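Local coordinates for protein 3-hydroxyacyl-CoA dehydrogenase (Brucella suis, PDB 4O5O) that probably catalyses the NAD-dependent, reversible oxidation of 3-hydroxyacyl-CoA to 3-oxoacyl-CoA, as a tetrameric short-chain dehydrogenase with a Rossmann fold, at residues D89-C94 and G149-T154; G191-T196 and E243-N248; T196-I201 and G249-L254. All coordinates share one frame; numbering follows the deposited sequence. Where two conformers were deposited one is given.

Contact 1: residues D89-C94 and G149-T154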
ATOM      1  N   ASP B  89       2.170 -28.554  12.374  1.00  8.29           N
ATOM      2  CA  ASP B  89       3.123 -27.476  12.578  1.00  8.97           C
ATOM      3  C   ASP B  89       2.946 -26.317  11.611  1.00  8.13           C
ATOM      4  O   ASP B  89       3.158 -25.167  11.990  1.00  9.03           O
ATOM      5  CB  ASP B  89       4.557 -28.001  12.444  1.00  9.92           C
ATOM      6  CG  ASP B  89       4.918 -28.969  13.544  1.00 10.54           C
ATOM      7  OD1 ASP B  89       5.200 -28.530  14.678  1.00 12.85           O
ATOM      8  OD2 ASP B  89       4.925 -30.184  13.279  1.00 12.75           O
ATOM      9  N   VAL B  90       2.633 -26.632  10.349  1.00  7.17           N
ATOM     10  CA  VAL B  90       2.552 -25.608   9.319  1.00  6.94           C
ATOM     11  C   VAL B  90       1.305 -25.856   8.491  1.00  7.18           C
ATOM     12  O   VAL B  90       1.026 -27.003   8.109  1.00  7.76           O
ATOM     13  CB  VAL B  90       3.781 -25.628   8.369  1.00  7.40           C
ATOM     14  CG1 VAL B  90       3.637 -24.545   7.307  1.00  8.82           C
ATOM     15  CG2 VAL B  90       5.082 -25.460   9.150  1.00  8.97           C
ATOM     16  N   LEU B  91       0.541 -24.797   8.226  1.00  5.94           N
ATOM     17  CA  LEU B  91      -0.541 -24.848   7.223  1.00  5.65           C
ATOM     18  C   LEU B  91      -0.150 -23.952   6.069  1.00  5.58           C
ATOM     19  O   LEU B  91       0.234 -22.801   6.283  1.00  6.64           O
ATOM     20  CB  LEU B  91      -1.858 -24.314   7.822  1.00  5.94           C
ATOM     21  CG  LEU B  91      -2.985 -24.109   6.802  1.00  7.02           C
ATOM     22  CD1 LEU B  91      -3.472 -25.395   6.154  1.00  9.23           C
ATOM     23  CD2 LEU B  91      -4.159 -23.382   7.424  1.00  7.55           C
ATOM     24  N   VAL B  92      -0.281 -24.459   4.849  1.00  6.33           N
ATOM     25  CA  VAL B  92      -0.110 -23.643   3.668  1.00  6.46           C
ATOM     26  C   VAL B  92      -1.390 -23.767   2.844  1.00  6.37           C
ATOM     27  O   VAL B  92      -1.720 -24.832   2.328  1.00  6.83           O
ATOM     28  CB  VAL B  92       1.117 -24.061   2.827  1.00  7.06           C
ATOM     29  CG1 VAL B  92       1.395 -22.993   1.786  1.00  7.35           C
ATOM     30  CG2 VAL B  92       2.332 -24.333   3.729  1.00  7.46           C
ATOM     31  N   ASN B  93      -2.086 -22.631   2.731  1.00  5.44           N
ATOM     32  CA  ASN B  93      -3.317 -22.537   1.969  1.00  6.53           C
ATOM     33  C   ASN B  93      -2.951 -22.154   0.527  1.00  6.87           C
ATOM     34  O   ASN B  93      -2.583 -21.015   0.295  1.00  9.20           O
ATOM     35  CB  ASN B  93      -4.245 -21.468   2.559  1.00  6.10           C
ATOM     36  CG  ASN B  93      -5.028 -21.942   3.767  1.00  7.12           C
ATOM     37  OD1 ASN B  93      -5.780 -22.904   3.693  1.00  7.77           O
ATOM     38  ND2 ASN B  93      -4.960 -21.178   4.848  1.00  8.58           N
ATOM     39  N   CYS B  94      -3.013 -23.103  -0.404  1.00  6.00           N
ATOM     40  CA  CYS B  94      -2.780 -22.866  -1.833  1.00  6.77           C
ATOM     41  C   CYS B  94      -4.018 -23.057  -2.686  1.00  9.10           C
ATOM     42  O   CYS B  94      -4.009 -22.609  -3.843  1.00 17.49           O
ATOM     43  CB  CYS B  94      -1.655 -23.781  -2.333  1.00  7.85           C
ATOM     44  SG  CYS B  94      -0.091 -23.551  -1.502  1.00 10.37           S
ATOM     45  N   GLY B 149       3.563 -22.723  15.665  1.00  7.47           N
ATOM     46  CA  GLY B 149       3.127 -23.014  14.330  1.00  7.78           C
ATOM     47  C   GLY B 149       3.253 -21.831  13.412  1.00  6.66           C
ATOM     48  O   GLY B 149       3.498 -20.712  13.848  1.00  7.26           O
ATOM     49  N   VAL B 150       3.084 -22.099  12.117  1.00  6.31           N
ATOM     50  CA  VAL B 150       3.132 -21.091  11.067  0.50  6.33           C
ATOM     51  C   VAL B 150       1.989 -21.351  10.087  1.00  5.81           C
ATOM     52  O   VAL B 150       1.808 -22.491   9.659  1.00  6.64           O
ATOM     53  CB  VAL B 150       4.473 -21.162  10.293  0.50  6.56           C
ATOM     54  CG1 VAL B 150       4.564 -20.034   9.288  0.50  7.33           C
ATOM     55  CG2 VAL B 150       5.661 -21.135  11.259  0.50  5.80           C
ATOM     56  N   ILE B 151       1.243 -20.295   9.741  1.00  5.65           N
ATOM     57  CA  ILE B 151       0.172 -20.352   8.752  1.00  6.18           C
ATOM     58  C   ILE B 151       0.549 -19.443   7.614  1.00  5.72           C
ATOM     59  O   ILE B 151       0.846 -18.261   7.830  1.00  6.40           O
ATOM     60  CB  ILE B 151      -1.173 -19.898   9.351  1.00  6.50           C
ATOM     61  CG1 ILE B 151      -1.583 -20.906  10.433  1.00  7.69           C
ATOM     62  CG2 ILE B 151      -2.243 -19.779   8.258  1.00  7.57           C
ATOM     63  CD1 ILE B 151      -2.745 -20.472  11.288  1.00  9.95           C
ATOM     64  N   ILE B 152       0.564 -19.997   6.398  1.00  5.02           N
ATOM     65  CA  ILE B 152       0.935 -19.228   5.214  1.00  5.72           C
ATOM     66  C   ILE B 152      -0.189 -19.316   4.202  1.00  5.76           C
ATOM     67  O   ILE B 152      -0.603 -20.406   3.803  1.00  6.46           O
ATOM     68  CB  ILE B 152       2.247 -19.769   4.577  1.00  6.98           C
ATOM     69  CG1 ILE B 152       3.400 -19.637   5.580  1.00  7.42           C
ATOM     70  CG2 ILE B 152       2.579 -19.022   3.277  1.00  7.56           C
ATOM     71  CD1 ILE B 152       4.618 -20.435   5.264  1.00 11.59           C
ATOM     72  N   ASN B 153      -0.706 -18.153   3.836  1.00  5.19           N
ATOM     73  CA  ASN B 153      -1.814 -18.039   2.903  1.00  5.15           C
ATOM     74  C   ASN B 153      -1.330 -17.541   1.563  1.00  5.47           C
ATOM     75  O   ASN B 153      -0.248 -16.950   1.457  1.00  6.28           O
ATOM     76  CB  ASN B 153      -2.873 -17.084   3.460  1.00  5.71           C
ATOM     77  CG  ASN B 153      -3.496 -17.604   4.777  1.00  7.22           C
ATOM     78  OD1 ASN B 153      -3.563 -18.775   4.977  1.00  7.11           O
ATOM     79  ND2 ASN B 153      -4.037 -16.737   5.588  1.00 11.88           N
ATOM     80  N   THR B 154      -2.134 -17.779   0.537  1.00  6.56           N
ATOM     81  CA  THR B 154      -1.785 -17.356  -0.811  1.00  6.14           C
ATOM     82  C   THR B 154      -2.804 -16.302  -1.257  1.00  5.85           C
ATOM     83  O   THR B 154      -3.991 -16.592  -1.373  1.00  6.29           O
ATOM     84  CB  THR B 154      -1.797 -18.549  -1.773  1.00  7.58           C
ATOM     85  OG1 THR B 154      -0.922 -19.569  -1.265  1.00  9.50           O
ATOM     86  CG2 THR B 154      -1.317 -18.143  -3.166  1.00  7.08           C
TER
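Asn93 and Asn153 stand side by side towards the C-terminal ends of strands 90-93 and 149-154, neighbouring parallel strands in the middle of the Rossmann sheet of a short-chain dehydrogenase. ND2 of Asn93 gives a nearly straight bond to OD1 of Asn153 (2.8 Å, 166° at the hydrogen). The acceptor lies in the amide plane of Asn93, whereas the donor is tilted from the carbonyl plane of Asn153, since the two amides are turned 39° apart. Both CB atoms leave the same face, and with CG anti to the carbonyl carbon in each the amides run alongside one another against helix 112-137.

Before this pair in both strands, the backbones exchange bonds in parallel register: Val150 N to Asp89 O, Leu91 N to Val150 O, Ile152 N to Leu91 O (2.8 Å) and Asn93 N to Ile152 O. The N-H groups of Val90 and Val92 face the other way, to strand 15-19. On the Asn93 face Leu91 CD2 touches Ile151 CG2 at 4.2 Å; on the opposite face Val92 and Ile152 pack on helix 231-243. The carboxylate of Asp89 turns from the strand pair to Arg87, Arg14 and Val15 N.

Thr154 OG1 comes 20° out of the carbonyl plane of Asn93 to donate to its O at 2.7 Å, and the same hydroxyl oxygen is hydrogen-bonded to Tyr234 OH.

Contact 2: residues G191-T196 and E243-N248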
ATOM      1  N   GLY B 191       1.948 -17.995  19.872  1.00  7.61           N
ATOM      2  CA  GLY B 191       3.187 -18.261  19.153  1.00  8.25           C
ATOM      3  C   GLY B 191       2.959 -18.824  17.751  1.00  8.03           C
ATOM      4  O   GLY B 191       3.751 -19.623  17.267  1.00  8.06           O
ATOM      5  N   ILE B 192       1.864 -18.431  17.101  1.00  6.78           N
ATOM      6  CA  ILE B 192       1.569 -18.892  15.761  1.00  7.32           C
ATOM      7  C   ILE B 192       1.695 -17.675  14.853  1.00  6.38           C
ATOM      8  O   ILE B 192       0.968 -16.701  14.995  1.00  7.07           O
ATOM      9  CB  ILE B 192       0.162 -19.519  15.667  1.00  7.92           C
ATOM     10  CG1 ILE B 192       0.034 -20.762  16.572  1.00  8.29           C
ATOM     11  CG2 ILE B 192      -0.192 -19.879  14.227  1.00  8.84           C
ATOM     12  CD1 ILE B 192      -1.413 -21.152  16.817  1.00  8.41           C
ATOM     13  N   ARG B 193       2.629 -17.760  13.911  1.00  5.90           N
ATOM     14  CA  ARG B 193       2.810 -16.702  12.899  1.00  5.61           C
ATOM     15  C   ARG B 193       1.857 -16.883  11.731  1.00  5.75           C
ATOM     16  O   ARG B 193       1.439 -18.022  11.425  1.00  6.75           O
ATOM     17  CB  ARG B 193       4.260 -16.715  12.394  1.00  6.05           C
ATOM     18  CG  ARG B 193       5.260 -16.250  13.428  1.00  6.68           C
ATOM     19  CD  ARG B 193       6.638 -16.042  12.871  1.00  6.48           C
ATOM     20  NE  ARG B 193       7.248 -17.307  12.494  1.00  7.95           N
ATOM     21  CZ  ARG B 193       7.718 -17.653  11.294  1.00  6.64           C
ATOM     22  NH1 ARG B 193       7.682 -16.831  10.251  1.00  7.42           N
ATOM     23  NH2 ARG B 193       8.256 -18.841  11.134  1.00  8.96           N
ATOM     24  N   VAL B 194       1.532 -15.763  11.081  1.00  6.20           N
ATOM     25  CA  VAL B 194       0.624 -15.757   9.953  1.00  5.56           C
ATOM     26  C   VAL B 194       1.225 -14.839   8.906  1.00  5.00           C
ATOM     27  O   VAL B 194       1.459 -13.645   9.166  1.00  5.66           O
ATOM     28  CB  VAL B 194      -0.782 -15.271  10.356  1.00  7.42           C
ATOM     29  CG1 VAL B 194      -1.743 -15.399   9.193  1.00  7.64           C
ATOM     30  CG2 VAL B 194      -1.298 -16.036  11.559  1.00  8.02           C
ATOM     31  N   MET B 195       1.466 -15.421   7.726  1.00  5.34           N
ATOM     32  CA  MET B 195       2.056 -14.732   6.592  1.00  5.38           C
ATOM     33  C   MET B 195       1.289 -15.018   5.336  1.00  4.61           C
ATOM     34  O   MET B 195       0.603 -16.036   5.229  1.00  4.57           O
ATOM     35  CB  MET B 195       3.483 -15.220   6.380  1.00  5.35           C
ATOM     36  CG  MET B 195       4.491 -14.646   7.362  1.00  5.55           C
ATOM     37  SD  MET B 195       4.842 -12.920   7.091  1.00  5.84           S
ATOM     38  CE  MET B 195       5.418 -12.929   5.390  1.00  6.43           C
ATOM     39  N   THR B 196       1.447 -14.134   4.365  1.00  4.92           N
ATOM     40  CA  THR B 196       0.802 -14.288   3.059  1.00  5.18           C
ATOM     41  C   THR B 196       1.792 -14.057   1.954  1.00  4.88           C
ATOM     42  O   THR B 196       2.610 -13.151   2.031  1.00  5.52           O
ATOM     43  CB  THR B 196      -0.387 -13.319   2.945  1.00  6.20           C
ATOM     44  OG1 THR B 196      -1.336 -13.703   3.934  1.00  7.38           O
ATOM     45  CG2 THR B 196      -1.050 -13.349   1.571  1.00  6.83           C
ATOM     46  N   GLU B 243      11.386 -20.796   8.191  1.00  7.95           N
ATOM     47  CA  GLU B 243      12.678 -20.657   8.882  1.00  8.31           C
ATOM     48  C   GLU B 243      12.890 -19.318   9.577  1.00  8.72           C
ATOM     49  O   GLU B 243      13.544 -19.257  10.631  1.00 10.03           O
ATOM     50  CB  GLU B 243      13.826 -20.846   7.899  1.00 11.73           C
ATOM     51  CG  GLU B 243      13.974 -22.239   7.360  1.00 12.44           C
ATOM     52  CD  GLU B 243      15.137 -22.391   6.398  1.00 17.78           C
ATOM     53  OE1 GLU B 243      15.625 -21.382   5.787  1.00 20.58           O
ATOM     54  OE2 GLU B 243      15.565 -23.545   6.247  1.00 24.75           O
ATOM     55  N   ASN B 244      12.373 -18.251   8.968  1.00  7.09           N
ATOM     56  CA  ASN B 244      12.701 -16.882   9.391  1.00  7.47           C
ATOM     57  C   ASN B 244      11.629 -16.335  10.332  1.00  6.67           C
ATOM     58  O   ASN B 244      10.584 -15.854   9.890  1.00  7.98           O
ATOM     59  CB  ASN B 244      12.885 -15.951   8.194  1.00  7.68           C
ATOM     60  CG  ASN B 244      13.528 -14.648   8.586  1.00  8.64           C
ATOM     61  OD1 ASN B 244      13.440 -14.219   9.737  1.00  9.12           O
ATOM     62  ND2 ASN B 244      14.193 -14.021   7.643  1.00  7.97           N
ATOM     63  N   GLN B 245      11.880 -16.480  11.632  1.00  7.26           N
ATOM     64  CA  GLN B 245      10.882 -16.188  12.646  1.00  7.83           C
ATOM     65  C   GLN B 245      10.432 -14.722  12.662  1.00  7.20           C
ATOM     66  O   GLN B 245       9.353 -14.418  13.162  1.00  8.89           O
ATOM     67  CB  GLN B 245      11.424 -16.573  14.030  1.00  9.66           C
ATOM     68  CG  GLN B 245      10.373 -16.596  15.128  1.00 11.32           C
ATOM     69  CD  GLN B 245      10.870 -17.292  16.369  1.00 11.36           C
ATOM     70  OE1 GLN B 245      11.684 -16.747  17.135  1.00 12.83           O
ATOM     71  NE2 GLN B 245      10.420 -18.519  16.556  1.00 12.36           N
ATOM     72  N   MET B 246      11.254 -13.814  12.149  1.00  6.68           N
ATOM     73  CA  MET B 246      10.883 -12.396  12.111  1.00  7.03           C
ATOM     74  C   MET B 246       9.848 -12.044  11.048  1.00  7.40           C
ATOM     75  O   MET B 246       9.315 -10.942  11.070  1.00  8.28           O
ATOM     76  CB  MET B 246      12.127 -11.514  11.971  1.00  7.73           C
ATOM     77  CG  MET B 246      12.834 -11.326  13.306  1.00 10.15           C
ATOM     78  SD  MET B 246      11.886 -10.337  14.509  1.00 10.23           S
ATOM     79  CE  MET B 246      11.772  -8.767  13.642  1.00  9.67           C
ATOM     80  N   LEU B 247       9.578 -12.945  10.095  1.00  6.27           N
ATOM     81  CA  LEU B 247       8.517 -12.678   9.124  1.00  6.11           C
ATOM     82  C   LEU B 247       7.152 -12.963   9.744  1.00  5.47           C
ATOM     83  O   LEU B 247       6.830 -14.112  10.045  1.00  6.48           O
ATOM     84  CB  LEU B 247       8.714 -13.504   7.848  1.00  5.98           C
ATOM     85  CG  LEU B 247       9.873 -13.049   6.953  1.00  6.50           C
ATOM     86  CD1 LEU B 247      10.201 -14.088   5.875  1.00  7.24           C
ATOM     87  CD2 LEU B 247       9.597 -11.708   6.325  1.00  6.56           C
ATOM     88  N   ASN B 248       6.347 -11.924   9.934  1.00  5.88           N
ATOM     89  CA  ASN B 248       5.019 -12.142  10.524  1.00  5.39           C
ATOM     90  C   ASN B 248       4.116 -10.994  10.137  1.00  5.00           C
ATOM     91  O   ASN B 248       4.553  -9.839  10.036  1.00  5.14           O
ATOM     92  CB  ASN B 248       5.109 -12.270  12.056  1.00  5.78           C
ATOM     93  CG  ASN B 248       3.864 -12.870  12.659  1.00  5.08           C
ATOM     94  OD1 ASN B 248       3.003 -13.433  11.958  1.00  6.87           O
ATOM     95  ND2 ASN B 248       3.746 -12.744  13.974  1.00  5.85           N
TER
HETATM   96  O   HOH W   1       1.539 -13.978  15.171  1.00  7.98           O
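Asn244, which leaves helix 231-243, begins a type I turn that closes over the guanidinium of Arg193. Its OD1 accepts from Met246 N in an Asx turn, its ND2 bonds to Glu233 O of the second subunit, and its O takes the N-H of Leu247; that O also sits over one face of the guanidinium, 3.1 Å from Arg193 NH1 but at a poor angle for a bond. Gln245 follows with its CA above the centre of the same face, 3.7 Å from the plane. Its NE2 bonds to Gln144 O and Glu147 of the same chain, its OE1 to Arg227 of the second subunit.

Leu247 supplies the edge-on partner: Arg193 NH1 donates to Leu247 O at 2.9 Å, with each partner in the plane of the other. A bend at chi3 turns the guanidinium out of line with its stem. NH1 is also bonded to Ile241 O and NE is paired with Glu147, so the group is fixed in rotation. CB of Leu247 lies 4.0 Å from SD of Met195, whose chain, bent at chi2 and chi3, sets SD against the Leu247-Asn248 peptide.

Asn248, with CG anti to its backbone N (chi1 -164°), swings its amide across the Arg193 stem, the two planar groups 82° apart. ND2 gives a hydrogen to a water that in turn donates to Ile192 O. At 2.9 Å and 169°, Asn248 OD1 takes the Val194 N-H that a carbonyl of an adjoining strand would otherwise accept, in the helix-to-strand connection preceding the last strand of the Rossmann sheet.

Contact 3: residues T196-I201 and G249-L254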
ATOM      1  N   THR B 196       1.447 -14.134   4.365  1.00  4.92           N
ATOM      2  CA  THR B 196       0.802 -14.288   3.059  1.00  5.18           C
ATOM      3  C   THR B 196       1.792 -14.057   1.954  1.00  4.88           C
ATOM      4  O   THR B 196       2.610 -13.151   2.031  1.00  5.52           O
ATOM      5  CB  THR B 196      -0.387 -13.319   2.945  1.00  6.20           C
ATOM      6  OG1 THR B 196      -1.336 -13.703   3.934  1.00  7.38           O
ATOM      7  CG2 THR B 196      -1.050 -13.349   1.571  1.00  6.83           C
ATOM      8  N   ILE B 197       1.745 -14.914   0.934  1.00  5.13           N
ATOM      9  CA  ILE B 197       2.493 -14.705  -0.300  1.00  5.18           C
ATOM     10  C   ILE B 197       1.510 -14.288  -1.376  1.00  4.86           C
ATOM     11  O   ILE B 197       0.436 -14.906  -1.493  1.00  5.28           O
ATOM     12  CB  ILE B 197       3.245 -15.975  -0.764  1.00  5.45           C
ATOM     13  CG1 ILE B 197       4.252 -16.464   0.282  1.00  5.87           C
ATOM     14  CG2 ILE B 197       3.917 -15.771  -2.105  1.00  5.92           C
ATOM     15  CD1 ILE B 197       4.818 -17.867   0.078  1.00  7.50           C
ATOM     16  N   ALA B 198       1.854 -13.254  -2.146  1.00  4.93           N
ATOM     17  CA  ALA B 198       1.072 -12.795  -3.279  1.00  5.57           C
ATOM     18  C   ALA B 198       1.830 -13.150  -4.564  1.00  5.39           C
ATOM     19  O   ALA B 198       2.686 -12.368  -5.034  1.00  6.01           O
ATOM     20  CB  ALA B 198       0.812 -11.289  -3.168  1.00  5.80           C
ATOM     21  N   PRO B 199       1.530 -14.327  -5.132  1.00  5.22           N
ATOM     22  CA  PRO B 199       2.245 -14.678  -6.350  1.00  5.86           C
ATOM     23  C   PRO B 199       1.861 -13.853  -7.570  1.00  6.27           C
ATOM     24  O   PRO B 199       0.698 -13.455  -7.704  1.00  7.02           O
ATOM     25  CB  PRO B 199       1.876 -16.151  -6.585  1.00  6.01           C
ATOM     26  CG  PRO B 199       1.171 -16.613  -5.380  1.00  9.46           C
ATOM     27  CD  PRO B 199       0.623 -15.395  -4.699  1.00  6.27           C
ATOM     28  N   GLY B 200       2.828 -13.664  -8.471  1.00  6.03           N
ATOM     29  CA  GLY B 200       2.556 -13.199  -9.817  1.00  6.88           C
ATOM     30  C   GLY B 200       2.114 -14.324 -10.700  1.00  7.05           C
ATOM     31  O   GLY B 200       1.326 -15.177 -10.276  1.00  9.03           O
ATOM     32  N   ILE B 201       2.620 -14.329 -11.930  1.00  6.80           N
ATOM     33  CA  ILE B 201       2.207 -15.301 -12.896  1.00  8.75           C
ATOM     34  C   ILE B 201       3.116 -16.547 -12.800  1.00  8.48           C
ATOM     35  O   ILE B 201       4.318 -16.482 -13.099  1.00  9.93           O
ATOM     36  CB  ILE B 201       2.242 -14.741 -14.336  1.00 11.00           C
ATOM     37  CG1 ILE B 201       1.443 -13.443 -14.457  1.00 11.94           C
ATOM     38  CG2 ILE B 201       1.660 -15.790 -15.269  1.00 14.80           C
ATOM     39  CD1 ILE B 201       1.713 -12.640 -15.722  1.00 15.31           C
ATOM     40  N   GLY B 249       2.866 -11.319   9.862  1.00  4.70           N
ATOM     41  CA  GLY B 249       1.890 -10.278   9.583  1.00  4.50           C
ATOM     42  C   GLY B 249       1.997  -9.512   8.290  1.00  4.39           C
ATOM     43  O   GLY B 249       1.408  -8.440   8.161  1.00  6.21           O
ATOM     44  N   GLU B 250       2.715 -10.087   7.330  1.00  5.11           N
ATOM     45  CA  GLU B 250       3.102  -9.408   6.082  1.00  4.96           C
ATOM     46  C   GLU B 250       2.622 -10.186   4.857  1.00  4.42           C
ATOM     47  O   GLU B 250       2.374 -11.384   4.918  1.00  5.14           O
ATOM     48  CB  GLU B 250       4.634  -9.216   6.105  1.00  5.54           C
ATOM     49  CG  GLU B 250       5.365  -8.860   4.828  1.00  5.63           C
ATOM     50  CD  GLU B 250       5.022  -7.535   4.219  1.00  6.16           C
ATOM     51  OE1 GLU B 250       3.871  -7.034   4.445  1.00  6.96           O
ATOM     52  OE2 GLU B 250       5.934  -6.988   3.506  1.00  7.94           O
ATOM     53  N   VAL B 251       2.462  -9.434   3.761  1.00  4.38           N
ATOM     54  CA  VAL B 251       2.156  -9.958   2.453  1.00  4.92           C
ATOM     55  C   VAL B 251       3.382  -9.730   1.585  1.00  4.66           C
ATOM     56  O   VAL B 251       3.813  -8.581   1.425  1.00  6.30           O
ATOM     57  CB  VAL B 251       0.924  -9.250   1.859  1.00  6.16           C
ATOM     58  CG1 VAL B 251       0.613  -9.741   0.461  1.00  6.56           C
ATOM     59  CG2 VAL B 251      -0.302  -9.433   2.745  1.00  6.48           C
ATOM     60  N   ILE B 252       3.965 -10.804   1.061  1.00  5.00           N
ATOM     61  CA  ILE B 252       5.130 -10.683   0.186  1.00  5.05           C
ATOM     62  C   ILE B 252       4.767 -10.964  -1.270  1.00  5.78           C
ATOM     63  O   ILE B 252       4.272 -12.063  -1.590  1.00  5.61           O
ATOM     64  CB  ILE B 252       6.216 -11.691   0.582  1.00  5.94           C
ATOM     65  CG1 ILE B 252       6.639 -11.468   2.037  1.00  6.13           C
ATOM     66  CG2 ILE B 252       7.409 -11.626  -0.360  1.00  6.47           C
ATOM     67  CD1 ILE B 252       7.630 -12.480   2.554  1.00  7.44           C
ATOM     68  N   ARG B 253       5.044  -9.997  -2.136  1.00  4.92           N
ATOM     69  CA  ARG B 253       4.846 -10.169  -3.574  1.00  5.04           C
ATOM     70  C   ARG B 253       6.006 -11.000  -4.121  1.00  5.23           C
ATOM     71  O   ARG B 253       7.173 -10.680  -3.875  1.00  5.33           O
ATOM     72  CB  ARG B 253       4.814  -8.821  -4.289  1.00  5.59           C
ATOM     73  CG  ARG B 253       3.679  -7.947  -3.835  1.00  7.23           C
ATOM     74  CD  ARG B 253       3.736  -6.586  -4.490  1.00  8.40           C
ATOM     75  NE  ARG B 253       3.411  -6.693  -5.897  1.00  8.27           N
ATOM     76  CZ  ARG B 253       2.619  -5.864  -6.545  1.00  8.48           C
ATOM     77  NH1 ARG B 253       2.137  -4.774  -5.955  1.00  9.31           N
ATOM     78  NH2 ARG B 253       2.371  -6.129  -7.807  1.00  8.97           N
ATOM     79  N   LEU B 254       5.656 -12.049  -4.860  1.00  4.62           N
ATOM     80  CA  LEU B 254       6.622 -12.918  -5.506  1.00  4.94           C
ATOM     81  C   LEU B 254       6.288 -12.934  -6.994  1.00  4.79           C
ATOM     82  O   LEU B 254       5.468 -13.743  -7.456  1.00  5.32           O
ATOM     83  CB  LEU B 254       6.564 -14.305  -4.887  1.00  5.17           C
ATOM     84  CG  LEU B 254       7.554 -15.319  -5.415  1.00  6.07           C
ATOM     85  CD1 LEU B 254       8.997 -14.956  -5.047  1.00  6.26           C
ATOM     86  CD2 LEU B 254       7.205 -16.717  -4.924  1.00  6.86           C
TER
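Thr196, Leu254 and Ala198 give up most surface where strand 196-199 meets strand 251-254. Thr196 and Val251 lie alongside each other, pointing the same way: Thr196 CB is 3.9 Å from Val251 CG2, and its methyl CG2 rests near both valine branches. The threonine hydroxyl is engaged by Thr180 of helix 167-187. Two backbone bonds hold the residue, Thr196 N to Glu250 O and Ile252 N to Thr196 O.

Ala198 is on the same face, its CB 4.0 Å from Val251 CG1, with Phe160 of helix 158-161 packed on both. Its N donates to Ile252 O at 2.8 Å and its O accepts from Leu254 N; both donors stand well above the carbonyl planes, by 38° and 43°. The strand axes cross at -27°.

Leu254 belongs to the other face. Its CB meets Ile197 CG2 at 4.1 Å, and the isoleucine continues onto helix 231-243. Leu254 O takes the N-H of Gly200 at 2.8 Å, prolonging the pairing past Pro199.

Beyond strand 251-254 lies the second subunit: Ile252 packs on its own counterpart there, and Glu250 OE2 accepts from the backbone N of Arg253 of that subunit. The arrangement is that of the edge strand of a short-chain dehydrogenase Rossmann sheet, covered in part by the second subunit, with reciprocal contacts consistent with a local twofold.

How the contacts relate
In the parallel Rossmann sheet, contact 1 pairs strands 90-93 and 149-154, contact 3 pairs 192-199 with 251-254, and contact 2 sets the loop before 251-254 on the start of strand 192-199. Contact 1 closes along the chain before the others open; contacts 2 and 3 alternate and share Thr196. The centre of contact 1 is about 10 Å from that of contact 2 and 13 Å from that of contact 3, and 13 Å separates the latter two. Strand 149-154 joins contact 1 to both, with Ile151 N near Arg193 O and Asn153 O near Ile197 N. The series thus runs from the sheet interior to an edge where contacts 2 and 3 touch the second subunit.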